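Local coordinates for MccB protein (Escherichia coli, PDB 3H5A) that adenylates a heptapeptide with ATP as an E1-like enzyme, starting the biosynthesis of the peptide antibiotic microcin C7, at residues Y234-Y239 with F246-V251. Numbering follows the deposited sequence.
Sequences YINAGY and FGPLYV
With chi1 of 74°, Tyr234 has its CG between its own backbone N and carbonyl carbon, while Tyr250 carries CG on the far side from its N (chi1 168°). Both project from the same face of the sheet; these torsions swing the Tyr234 ring toward Tyr250 and the Tyr250 ring outward, away from strand 234-240. CB of Tyr250 lies over one face of the Tyr234 ring, 3.3 Å from CE1. The ring planes differ by 29° but barely overlap. Tyr234 OH passes Pro248 CG and hydrogen-bonds Asn224 OD1. On the other face, Ile235 CB meets Leu249 CG at 4.0 Å, and the Phe246 ring turns from Ala237 toward helix 292-311. Strands 234-240 and 243-250 form a beta hairpin in the mixed sheet of the ThiF-type, Rossmann-like domain, where the order turns from parallel to antiparallel. Tyr250 N to Tyr234 O (2.7 Å) and Gly247 N to Asn236 O (2.8 Å) join the backbones, with a longer bond from Asn236 N to Pro248 O (3.3 Å). Between Ile235 and Ala237 the register slips by one residue, a beta bulge containing Gly247 and cis Pro248. Tyr250 borders zinc ligand Cys257; ATP-site Tyr239 OH hydrogen-bonds Arg94 NH1 of the second subunit.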
ATOM      1  N   TYR C 234     -11.607  15.474 -48.644  1.00 33.84           N
ATOM      2  CA  TYR C 234     -10.309  15.209 -48.040  1.00 33.64           C
ATOM      3  C   TYR C 234     -10.408  15.301 -46.516  1.00 33.60           C
ATOM      4  O   TYR C 234     -11.382  15.829 -45.969  1.00 34.03           O
ATOM      5  CB  TYR C 234      -9.276  16.212 -48.554  1.00 33.32           C
ATOM      6  CG  TYR C 234      -9.460  17.580 -47.961  1.00 33.00           C
ATOM      7  CD1 TYR C 234     -10.244  18.513 -48.598  1.00 34.59           C
ATOM      8  CD2 TYR C 234      -8.888  17.926 -46.737  1.00 32.94           C
ATOM      9  CE1 TYR C 234     -10.444  19.773 -48.062  1.00 35.37           C
ATOM     10  CE2 TYR C 234      -9.081  19.180 -46.185  1.00 33.09           C
ATOM     11  CZ  TYR C 234      -9.867  20.101 -46.859  1.00 33.94           C
ATOM     12  OH  TYR C 234     -10.091  21.356 -46.370  1.00 33.15           O
ATOM     13  N   ILE C 235      -9.388  14.809 -45.836  1.00 33.21           N
ATOM     14  CA  ILE C 235      -9.244  15.034 -44.406  1.00 32.83           C
ATOM     15  C   ILE C 235      -7.787  15.344 -44.160  1.00 33.49           C
ATOM     16  O   ILE C 235      -6.891  14.812 -44.820  1.00 33.89           O
ATOM     17  CB  ILE C 235      -9.742  13.821 -43.548  1.00 32.57           C
ATOM     18  CG1 ILE C 235      -9.723  14.174 -42.047  1.00 33.34           C
ATOM     19  CG2 ILE C 235      -8.964  12.539 -43.861  1.00 30.47           C
ATOM     20  CD1 ILE C 235      -9.975  13.004 -41.089  1.00 32.12           C
ATOM     21  N   ASN C 236      -7.552  16.214 -43.204  1.00 34.26           N
ATOM     22  CA  ASN C 236      -6.234  16.746 -42.945  1.00 35.19           C
ATOM     23  C   ASN C 236      -5.769  16.293 -41.553  1.00 35.94           C
ATOM     24  O   ASN C 236      -6.581  16.086 -40.635  1.00 35.63           O
ATOM     25  CB  ASN C 236      -6.343  18.259 -43.051  1.00 35.19           C
ATOM     26  CG  ASN C 236      -5.230  18.984 -42.361  1.00 37.29           C
ATOM     27  OD1 ASN C 236      -5.468  19.650 -41.342  1.00 41.60           O
ATOM     28  ND2 ASN C 236      -4.010  18.888 -42.900  1.00 37.32           N
ATOM     29  N   ALA C 237      -4.467  16.110 -41.408  1.00 36.46           N
ATOM     30  CA  ALA C 237      -3.898  15.636 -40.168  1.00 37.36           C
ATOM     31  C   ALA C 237      -2.492  16.193 -40.119  1.00 38.13           C
ATOM     32  O   ALA C 237      -1.940  16.520 -41.164  1.00 39.00           O
ATOM     33  CB  ALA C 237      -3.881  14.137 -40.155  1.00 37.32           C
ATOM     34  N   GLY C 238      -1.913  16.320 -38.926  1.00 38.35           N
ATOM     35  CA  GLY C 238      -0.568  16.867 -38.790  1.00 38.54           C
ATOM     36  C   GLY C 238      -0.282  17.194 -37.354  1.00 39.77           C
ATOM     37  O   GLY C 238      -1.007  16.789 -36.448  1.00 39.60           O
ATOM     38  N   TYR C 239       0.772  17.959 -37.140  1.00 41.10           N
ATOM     39  CA  TYR C 239       1.173  18.325 -35.803  1.00 42.62           C
ATOM     40  C   TYR C 239       1.739  19.745 -35.752  1.00 43.67           C
ATOM     41  O   TYR C 239       2.209  20.269 -36.745  1.00 44.09           O
ATOM     42  CB  TYR C 239       2.202  17.316 -35.303  1.00 42.53           C
ATOM     43  CG  TYR C 239       3.354  17.154 -36.242  1.00 44.20           C
ATOM     44  CD1 TYR C 239       3.437  16.050 -37.100  1.00 44.64           C
ATOM     45  CD2 TYR C 239       4.374  18.109 -36.275  1.00 45.97           C
ATOM     46  CE1 TYR C 239       4.510  15.909 -37.968  1.00 46.39           C
ATOM     47  CE2 TYR C 239       5.443  17.989 -37.140  1.00 48.50           C
ATOM     48  CZ  TYR C 239       5.518  16.888 -37.988  1.00 49.13           C
ATOM     49  OH  TYR C 239       6.611  16.798 -38.842  1.00 50.48           O
ATOM     50  N   PHE C 246      -5.886  17.067 -36.168  1.00 36.29           N
ATOM     51  CA  PHE C 246      -6.599  16.416 -37.275  1.00 35.07           C
ATOM     52  C   PHE C 246      -7.947  17.069 -37.505  1.00 34.63           C
ATOM     53  O   PHE C 246      -8.501  17.678 -36.591  1.00 34.41           O
ATOM     54  CB  PHE C 246      -6.737  14.909 -37.072  1.00 34.23           C
ATOM     55  CG  PHE C 246      -7.875  14.520 -36.218  1.00 33.16           C
ATOM     56  CD1 PHE C 246      -7.824  14.719 -34.828  1.00 33.47           C
ATOM     57  CD2 PHE C 246      -9.003  13.914 -36.783  1.00 32.53           C
ATOM     58  CE1 PHE C 246      -8.913  14.322 -33.990  1.00 33.10           C
ATOM     59  CE2 PHE C 246     -10.095  13.519 -35.972  1.00 32.48           C
ATOM     60  CZ  PHE C 246     -10.049  13.729 -34.565  1.00 31.88           C
ATOM     61  N   GLY C 247      -8.449  16.922 -38.731  1.00 34.11           N
ATOM     62  CA  GLY C 247      -9.629  17.621 -39.216  1.00 33.84           C
ATOM     63  C   GLY C 247      -9.224  18.893 -39.932  1.00 33.56           C
ATOM     64  O   GLY C 247      -8.091  19.324 -39.799  1.00 34.25           O
ATOM     65  N   PRO C 248     -10.126  19.501 -40.706  1.00 33.56           N
ATOM     66  CA  PRO C 248     -11.477  19.089 -41.044  1.00 34.28           C
ATOM     67  C   PRO C 248     -11.484  17.865 -41.920  1.00 34.74           C
ATOM     68  O   PRO C 248     -10.487  17.568 -42.562  1.00 34.85           O
ATOM     69  CB  PRO C 248     -11.997  20.260 -41.885  1.00 34.32           C
ATOM     70  CG  PRO C 248     -10.753  20.879 -42.453  1.00 33.97           C
ATOM     71  CD  PRO C 248      -9.781  20.785 -41.335  1.00 33.41           C
ATOM     72  N   LEU C 249     -12.605  17.158 -41.925  1.00 35.30           N
ATOM     73  CA  LEU C 249     -12.908  16.265 -43.004  1.00 36.46           C
ATOM     74  C   LEU C 249     -13.864  17.074 -43.854  1.00 37.33           C
ATOM     75  O   LEU C 249     -14.954  17.429 -43.382  1.00 38.39           O
ATOM     76  CB  LEU C 249     -13.611  15.031 -42.481  1.00 36.49           C
ATOM     77  CG  LEU C 249     -13.714  13.835 -43.427  1.00 37.43           C
ATOM     78  CD1 LEU C 249     -14.110  12.570 -42.661  1.00 38.77           C
ATOM     79  CD2 LEU C 249     -14.680  14.081 -44.544  1.00 37.24           C
ATOM     80  N   TYR C 250     -13.466  17.381 -45.087  1.00 37.36           N
ATOM     81  CA  TYR C 250     -14.291  18.165 -46.000  1.00 37.70           C
ATOM     82  C   TYR C 250     -15.168  17.301 -46.905  1.00 37.79           C
ATOM     83  O   TYR C 250     -14.657  16.473 -47.637  1.00 38.13           O
ATOM     84  CB  TYR C 250     -13.394  19.031 -46.857  1.00 37.72           C
ATOM     85  CG  TYR C 250     -14.100  19.666 -48.016  1.00 39.93           C
ATOM     86  CD1 TYR C 250     -14.997  20.729 -47.812  1.00 41.88           C
ATOM     87  CD2 TYR C 250     -13.879  19.227 -49.331  1.00 40.85           C
ATOM     88  CE1 TYR C 250     -15.655  21.336 -48.883  1.00 41.15           C
ATOM     89  CE2 TYR C 250     -14.537  19.834 -50.410  1.00 40.58           C
ATOM     90  CZ  TYR C 250     -15.414  20.886 -50.166  1.00 41.22           C
ATOM     91  OH  TYR C 250     -16.073  21.490 -51.185  1.00 42.05           O
ATOM     92  N   VAL C 251     -16.480  17.493 -46.853  1.00 38.15           N
ATOM     93  CA  VAL C 251     -17.406  16.814 -47.758  1.00 38.87           C
ATOM     94  C   VAL C 251     -18.137  17.855 -48.621  1.00 39.69           C
ATOM     95  O   VAL C 251     -18.944  18.622 -48.086  1.00 39.77           O
ATOM     96  CB  VAL C 251     -18.476  16.004 -46.997  1.00 38.91           C
ATOM     97  CG1 VAL C 251     -19.397  15.255 -47.969  1.00 38.21           C
ATOM     98  CG2 VAL C 251     -17.840  15.048 -46.037  1.00 38.75           C
TER